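Local coordinates for protein glucose-6-phosphate 1-dehydrogenase (PDB 7E6I) that catalyses the NADP-dependent oxidation of glucose 6-phosphate to 6-phosphogluconolactone, the first and rate-limiting step of the oxidative pentose phosphate pathway, at residues 173-176 / 177-180; 192-195 / 196-200; 302-305 / 306-309. All coordinates share one frame; numbering follows the deposited sequence.

How the contacts relate
From the N terminus, contact 1 (173-180) comes first: it joins the loop after helix 159-169 to strand 178-181, the outermost strand on one side of the parallel coenzyme-domain sheet. Contact 2 (192-200) winds the short helix 193-198, after the chain has left that sheet, and packs on strand 367-373 of the large mixed sheet. Contact 3 (302-309) closes a turn in the loop between strands 285-291 and 316-321 and ties that loop to helix 229-232. The three are local and follow in series, neither nested nor crossing. The centres of contacts 1 and 2 are about 27 Å apart; those of contacts 2 and 3, about 45 Å apart, lie on opposite sides of the chain's centre.

Contact 1. Residues 173-176 / 177-180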
loop_
_atom_site.group_PDB
_atom_site.type_symbol
_atom_site.label_atom_id
_atom_site.label_comp_id
_atom_site.label_asym_id
_atom_site.label_seq_id
_atom_site.Cartn_x
_atom_site.Cartn_y
_atom_site.Cartn_z
ATOM N N PHE A 173 20.064 -1.453 11.177
ATOM C CA PHE A 173 18.938 -0.796 11.823
ATOM C C PHE A 173 17.943 -1.841 12.295
ATOM O O PHE A 173 17.579 -2.744 11.536
ATOM C CB PHE A 173 18.265 0.190 10.874
ATOM C CG PHE A 173 19.078 1.403 10.619
ATOM C CD1 PHE A 173 19.188 2.394 11.594
ATOM C CD2 PHE A 173 19.769 1.550 9.423
ATOM C CE1 PHE A 173 19.948 3.525 11.376
ATOM C CE2 PHE A 173 20.546 2.684 9.191
ATOM C CZ PHE A 173 20.636 3.674 10.164
ATOM N N SER A 174 17.510 -1.715 13.544
ATOM C CA SER A 174 16.544 -2.636 14.117
ATOM C C SER A 174 15.132 -2.350 13.603
ATOM O O SER A 174 14.849 -1.306 13.002
ATOM C CB SER A 174 16.561 -2.521 15.627
ATOM O OG SER A 174 16.007 -1.268 15.973
ATOM N N GLU A 175 14.231 -3.300 13.872
ATOM C CA GLU A 175 12.834 -3.130 13.502
ATOM C C GLU A 175 12.247 -1.868 14.111
ATOM O O GLU A 175 11.384 -1.229 13.499
ATOM C CB GLU A 175 12.029 -4.364 13.919
ATOM C CG GLU A 175 12.348 -5.604 13.086
ATOM C CD GLU A 175 12.147 -5.374 11.589
ATOM O OE1 GLU A 175 11.031 -4.955 11.192
ATOM O OE2 GLU A 175 13.103 -5.608 10.808
ATOM N N ASP A 176 12.729 -1.465 15.289
ATOM C CA ASP A 176 12.197 -0.275 15.948
ATOM C C ASP A 176 12.555 1.009 15.212
ATOM O O ASP A 176 11.784 1.975 15.258
ATOM C CB ASP A 176 12.690 -0.212 17.387
ATOM C CG ASP A 176 11.760 -0.933 18.338
ATOM O OD1 ASP A 176 10.543 -0.603 18.366
ATOM O OD2 ASP A 176 12.239 -1.839 19.053
ATOM N N GLU A 177 13.707 1.043 14.533
ATOM C CA GLU A 177 14.144 2.212 13.781
ATOM C C GLU A 177 13.715 2.184 12.317
ATOM O O GLU A 177 13.743 3.232 11.653
ATOM C CB GLU A 177 15.671 2.329 13.852
ATOM C CG GLU A 177 16.224 2.348 15.278
ATOM C CD GLU A 177 17.710 2.011 15.347
ATOM O OE1 GLU A 177 18.464 2.800 15.961
ATOM O OE2 GLU A 177 18.117 0.958 14.793
ATOM N N LEU A 178 13.326 1.015 11.804
ATOM C CA LEU A 178 12.969 0.817 10.403
ATOM C C LEU A 178 11.476 1.047 10.183
ATOM O O LEU A 178 10.642 0.522 10.927
ATOM C CB LEU A 178 13.338 -0.607 9.995
ATOM C CG LEU A 178 14.431 -0.839 8.961
ATOM C CD1 LEU A 178 15.212 0.443 8.677
ATOM C CD2 LEU A 178 15.325 -1.975 9.421
ATOM N N PHE A 179 11.132 1.814 9.154
ATOM C CA PHE A 179 9.727 2.052 8.812
ATOM C C PHE A 179 9.535 1.720 7.334
ATOM O O PHE A 179 9.744 2.576 6.466
ATOM C CB PHE A 179 9.325 3.475 9.128
ATOM C CG PHE A 179 9.142 3.744 10.599
ATOM C CD1 PHE A 179 10.242 3.867 11.437
ATOM C CD2 PHE A 179 7.862 3.860 11.148
ATOM C CE1 PHE A 179 10.071 4.113 12.790
ATOM C CE2 PHE A 179 7.680 4.102 12.494
ATOM C CZ PHE A 179 8.785 4.236 13.320
ATOM N N ARG A 180 9.145 0.472 7.055
ATOM C CA ARG A 180 8.961 -0.011 5.691
ATOM C C ARG A 180 7.558 0.322 5.212
ATOM O O ARG A 180 6.567 -0.064 5.836
ATOM C CB ARG A 180 9.181 -1.522 5.603
ATOM C CG ARG A 180 10.605 -2.000 5.825
ATOM C CD ARG A 180 10.681 -3.508 5.611
ATOM N NE ARG A 180 11.843 -4.123 6.242
ATOM C CZ ARG A 180 11.965 -4.341 7.553
ATOM N NH1 ARG A 180 10.991 -3.998 8.376
ATOM N NH2 ARG A 180 13.061 -4.915 8.043
#
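E175 and R180 face each other across the turn in an end-on, two-pronged salt bridge. NH1 of R180 gives a hydrogen to OE1 of E175 at 3.0 Å, and NH2 of R180 gives one to OE2 of E175 at 2.9 Å. Each oxygen uses its syn lone pair, and the carboxylate and guanidinium planes are only 6° apart. The glutamate reaches this position by a bend about its CB-CG bond (chi2 -56°), whereas the arginine runs extended from CG to NE. Both groups have further partners: Q166 OE1 and the V431 carbonyl accept from NH2 and NH1, and D433 N donates to E175 OE1.

Nearer the start of the turn, S174 N donates to E177 OE2 at 3.0 Å, meeting the anti lone pair of that oxygen. The second oxygen, OE1, is bound to the hydroxyl of Y141. OE2 also lies at the edge of the F173 ring, 3.7 Å from its CD1. The backbone closes more loosely: S174 O receives weak bonds from the amides of E177 and L178, both at 3.0 Å, and L178 N also bonds weakly to E175 O. L178 O is taken by H427 NE2. CB of F173 packs on CD1 of L178 at 3.8 Å, and both residues rest on V149 of the adjacent strand.

E175, E177 and R180 are thus each bonded at both ends of their flat groups. Bonds to E175, Q166 and V431 fix the rotation of the guanidinium, and the pairing with E175 probably offsets the cost of burying R180 on the edge strand of the Rossmann-type domain.

Contact 2. Residues 192-195 / 196-200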
loop_
_atom_site.group_PDB
_atom_site.type_symbol
_atom_site.label_atom_id
_atom_site.label_comp_id
_atom_site.label_asym_id
_atom_site.label_seq_id
_atom_site.Cartn_x
_atom_site.Cartn_y
_atom_site.Cartn_z
ATOM N N ASN A 192 -9.500 2.369 8.230
ATOM C CA ASN A 192 -10.739 2.123 8.959
ATOM C C ASN A 192 -11.074 0.640 9.139
ATOM O O ASN A 192 -11.998 0.334 9.901
ATOM C CB ASN A 192 -11.917 2.782 8.238
ATOM C CG ASN A 192 -11.763 4.282 8.091
ATOM O OD1 ASN A 192 -11.187 4.948 8.949
ATOM N ND2 ASN A 192 -12.297 4.826 7.003
ATOM N N LEU A 193 -10.393 -0.282 8.442
ATOM C CA LEU A 193 -10.907 -1.645 8.344
ATOM C C LEU A 193 -10.981 -2.331 9.705
ATOM O O LEU A 193 -11.959 -3.028 10.001
ATOM C CB LEU A 193 -10.058 -2.477 7.379
ATOM C CG LEU A 193 -10.161 -2.138 5.888
ATOM C CD1 LEU A 193 -9.197 -2.994 5.071
ATOM C CD2 LEU A 193 -11.581 -2.286 5.374
ATOM N N LEU A 194 -9.954 -2.174 10.540
ATOM C CA LEU A 194 -9.919 -2.937 11.786
ATOM C C LEU A 194 -11.049 -2.521 12.721
ATOM O O LEU A 194 -11.733 -3.366 13.314
ATOM C CB LEU A 194 -8.565 -2.765 12.463
ATOM C CG LEU A 194 -7.434 -3.536 11.791
ATOM C CD1 LEU A 194 -6.164 -3.424 12.607
ATOM C CD2 LEU A 194 -7.827 -4.990 11.616
ATOM N N LEU A 195 -11.255 -1.219 12.868
ATOM C CA LEU A 195 -12.277 -0.759 13.802
ATOM C C LEU A 195 -13.661 -1.042 13.252
ATOM O O LEU A 195 -14.583 -1.363 14.009
ATOM C CB LEU A 195 -12.085 0.728 14.073
ATOM C CG LEU A 195 -12.825 1.385 15.227
ATOM C CD1 LEU A 195 -13.060 0.419 16.407
ATOM C CD2 LEU A 195 -12.001 2.612 15.640
ATOM N N MET A 196 -13.818 -0.925 11.929
ATOM C CA MET A 196 -15.074 -1.263 11.275
ATOM C C MET A 196 -15.516 -2.680 11.599
ATOM O O MET A 196 -16.677 -2.910 11.948
ATOM C CB MET A 196 -14.928 -1.094 9.771
ATOM C CG MET A 196 -16.235 -0.947 9.020
ATOM S SD MET A 196 -15.994 -1.400 7.291
ATOM C CE MET A 196 -15.127 -2.959 7.478
ATOM N N ARG A 197 -14.607 -3.655 11.484
ATOM C CA ARG A 197 -15.046 -5.029 11.717
ATOM C C ARG A 197 -15.036 -5.381 13.204
ATOM O O ARG A 197 -16.017 -5.929 13.713
ATOM C CB ARG A 197 -14.215 -6.038 10.894
ATOM C CG ARG A 197 -12.722 -5.981 11.081
ATOM C CD ARG A 197 -11.938 -7.023 10.225
ATOM N NE ARG A 197 -12.023 -8.367 10.797
ATOM C CZ ARG A 197 -10.985 -9.175 11.008
ATOM N NH1 ARG A 197 -9.749 -8.780 10.694
ATOM N NH2 ARG A 197 -11.188 -10.391 11.523
ATOM N N PHE A 198 -13.953 -5.069 13.922
ATOM C CA PHE A 198 -13.859 -5.448 15.332
ATOM C C PHE A 198 -14.710 -4.573 16.245
ATOM O O PHE A 198 -15.094 -5.018 17.340
ATOM C CB PHE A 198 -12.397 -5.417 15.801
ATOM C CG PHE A 198 -11.548 -6.521 15.222
ATOM C CD1 PHE A 198 -11.870 -7.846 15.441
ATOM C CD2 PHE A 198 -10.430 -6.228 14.443
ATOM C CE1 PHE A 198 -11.104 -8.853 14.906
ATOM C CE2 PHE A 198 -9.644 -7.236 13.908
ATOM C CZ PHE A 198 -9.988 -8.555 14.145
ATOM N N GLY A 199 -15.030 -3.357 15.831
ATOM C CA GLY A 199 -15.825 -2.510 16.678
ATOM C C GLY A 199 -17.314 -2.585 16.463
ATOM O O GLY A 199 -18.043 -1.791 17.069
ATOM N N ASN A 200 -17.815 -3.495 15.621
ATOM C CA ASN A 200 -19.251 -3.556 15.337
ATOM C C ASN A 200 -19.705 -5.006 15.327
ATOM O O ASN A 200 -19.352 -5.768 14.415
ATOM C CB ASN A 200 -19.573 -2.869 14.015
ATOM C CG ASN A 200 -19.294 -1.384 14.069
ATOM O OD1 ASN A 200 -20.067 -0.630 14.663
ATOM N ND2 ASN A 200 -18.159 -0.956 13.495
#
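M196, L194 and L195 carry most of this helical turn. The methionine packs back on the preceding residues: its CB lies 3.3 Å from the carbonyl oxygen of N192, and its methyl CE reaches CD2 of L193 at 4.2 Å. The chain starts away from its own amide, with CG anti to N (chi1 -160°), and the bend at chi3 (48°) brings CE round beside the leucine. I370 of strand 367-373 meets both side chains.

L194 and F198, one helical turn apart, lie side by side and point the same way, CD2 of L194 touching ring atom CE2 of F198 at 3.7 Å. F198 also lays its CZ over the centre of one face of the R197 guanidinium, whose nitrogens NH1 and NH2 are bound to the carbonyls of L252 and M255. Replacing F198 by an alanine would probably leave L194 CD2 without its aromatic neighbour and strip one face of the R197 guanidinium of its cover.

For L195, CD1 comes within 4.0 Å of CA in G199. Its carbonyl accepts the G199 amide at 2.7 Å, with the donor well above the carbonyl plane, as the chain leaves helical geometry. N200 ND2 then bonds to M196 O at 2.9 Å. The chemistry is thus mixed: apolar flanks pack along the helix, while at its end L195 O is satisfied by a backbone amide, M196 O by a side-chain amide and F198 O by R257 NH2.

Contact 3. Residues 302-305 / 306-309; sequences LDDE and TVKE
D304 reaches over the turn to T306, and its side chain can be followed outward atom by atom. CB lies against CG2 of V307 at 3.6 Å, the apolar start of the chain, and CG too is near that methyl. With CG anti to the backbone N (chi1 -168°), the carboxylate swings over the next residues. OD1 takes the amide hydrogen of T306 at 2.7 Å on its anti lone pair, a nearly straight bond (160°). This is an Asx turn, combined with a type I beta turn from D304 to V307 whose main-chain bond runs from V307 N to D304 O at 3.2 Å. The hydroxyl OG1 of T306 is modelled implausibly close to OD1, so the details of that contact are doubtful. OD2, the other carboxylate oxygen, receives the amides of G227 and G229, and T306 OG1 is also bound to the amide of G230.

At the base of the loop, CD2 of L302 meets CG1 of V307 at 4.0 Å and the carbonyl oxygen of K308 at 3.5 Å. The turn sits at the surface within the connection from strand 285-291 to strand 316-321, and through D304 and T306 it is tied to G227 just before helix 229-232 and to G229 and G230 in its first turn.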
loop_
_atom_site.group_PDB
_atom_site.type_symbol
_atom_site.label_atom_id
_atom_site.label_comp_id
_atom_site.label_asym_id
_atom_site.label_seq_id
_atom_site.Cartn_x
_atom_site.Cartn_y
_atom_site.Cartn_z
ATOM N N LEU A 302 1.965 -6.170 -26.286
ATOM C CA LEU A 302 3.107 -6.479 -27.140
ATOM C C LEU A 302 3.397 -5.387 -28.166
ATOM O O LEU A 302 4.537 -5.277 -28.629
ATOM C CB LEU A 302 2.882 -7.817 -27.851
ATOM C CG LEU A 302 2.734 -9.067 -26.968
ATOM C CD1 LEU A 302 2.397 -10.267 -27.817
ATOM C CD2 LEU A 302 3.984 -9.354 -26.133
ATOM N N ASP A 303 2.400 -4.577 -28.533
ATOM C CA ASP A 303 2.644 -3.430 -29.400
ATOM C C ASP A 303 3.682 -2.479 -28.828
ATOM O O ASP A 303 4.220 -1.654 -29.570
ATOM C CB ASP A 303 1.352 -2.654 -29.637
ATOM C CG ASP A 303 0.418 -3.355 -30.580
ATOM O OD1 ASP A 303 0.861 -4.309 -31.251
ATOM O OD2 ASP A 303 -0.769 -2.963 -30.641
ATOM N N ASP A 304 3.943 -2.541 -27.526
ATOM C CA ASP A 304 4.962 -1.692 -26.924
ATOM C C ASP A 304 6.316 -1.989 -27.555
ATOM O O ASP A 304 6.748 -3.146 -27.618
ATOM C CB ASP A 304 5.004 -1.923 -25.410
ATOM C CG ASP A 304 5.821 -0.874 -24.678
ATOM O OD1 ASP A 304 7.003 -0.678 -25.040
ATOM O OD2 ASP A 304 5.291 -0.253 -23.725
ATOM N N GLU A 305 6.990 -0.941 -28.029
ATOM C CA GLU A 305 8.272 -1.154 -28.690
ATOM C C GLU A 305 9.339 -1.670 -27.732
ATOM O O GLU A 305 10.349 -2.212 -28.194
ATOM C CB GLU A 305 8.747 0.135 -29.366
ATOM C CG GLU A 305 9.580 1.054 -28.481
ATOM C CD GLU A 305 9.743 2.452 -29.076
ATOM O OE1 GLU A 305 9.939 3.417 -28.301
ATOM O OE2 GLU A 305 9.665 2.579 -30.322
ATOM N N THR A 306 9.140 -1.537 -26.419
ATOM C CA THR A 306 10.129 -2.014 -25.457
ATOM C C THR A 306 9.859 -3.424 -24.951
ATOM O O THR A 306 10.616 -3.904 -24.107
ATOM C CB THR A 306 10.226 -1.068 -24.256
ATOM O OG1 THR A 306 8.952 -0.992 -23.603
ATOM C CG2 THR A 306 10.669 0.332 -24.688
ATOM N N VAL A 307 8.834 -4.108 -25.454
ATOM C CA VAL A 307 8.493 -5.466 -25.027
ATOM C C VAL A 307 8.852 -6.445 -26.139
ATOM O O VAL A 307 8.452 -6.248 -27.293
ATOM C CB VAL A 307 6.997 -5.590 -24.673
ATOM C CG1 VAL A 307 6.665 -7.007 -24.234
ATOM C CG2 VAL A 307 6.622 -4.619 -23.596
ATOM N N LYS A 308 9.572 -7.515 -25.791
ATOM C CA LYS A 308 9.776 -8.597 -26.751
ATOM C C LYS A 308 8.441 -9.215 -27.138
ATOM O O LYS A 308 7.475 -9.202 -26.370
ATOM C CB LYS A 308 10.686 -9.682 -26.185
ATOM C CG LYS A 308 12.121 -9.249 -25.923
ATOM C CD LYS A 308 12.767 -10.136 -24.855
ATOM C CE LYS A 308 13.505 -11.336 -25.467
ATOM N NZ LYS A 308 12.769 -12.053 -26.572
ATOM N N GLU A 309 8.393 -9.782 -28.340
ATOM C CA GLU A 309 7.119 -10.234 -28.878
ATOM C C GLU A 309 6.689 -11.584 -28.322
ATOM O O GLU A 309 5.518 -11.936 -28.454
ATOM C CB GLU A 309 7.177 -10.272 -30.410
ATOM C CG GLU A 309 6.554 -9.030 -31.083
ATOM C CD GLU A 309 7.346 -7.731 -30.844
ATOM O OE1 GLU A 309 8.589 -7.739 -31.018
ATOM O OE2 GLU A 309 6.715 -6.700 -30.490
#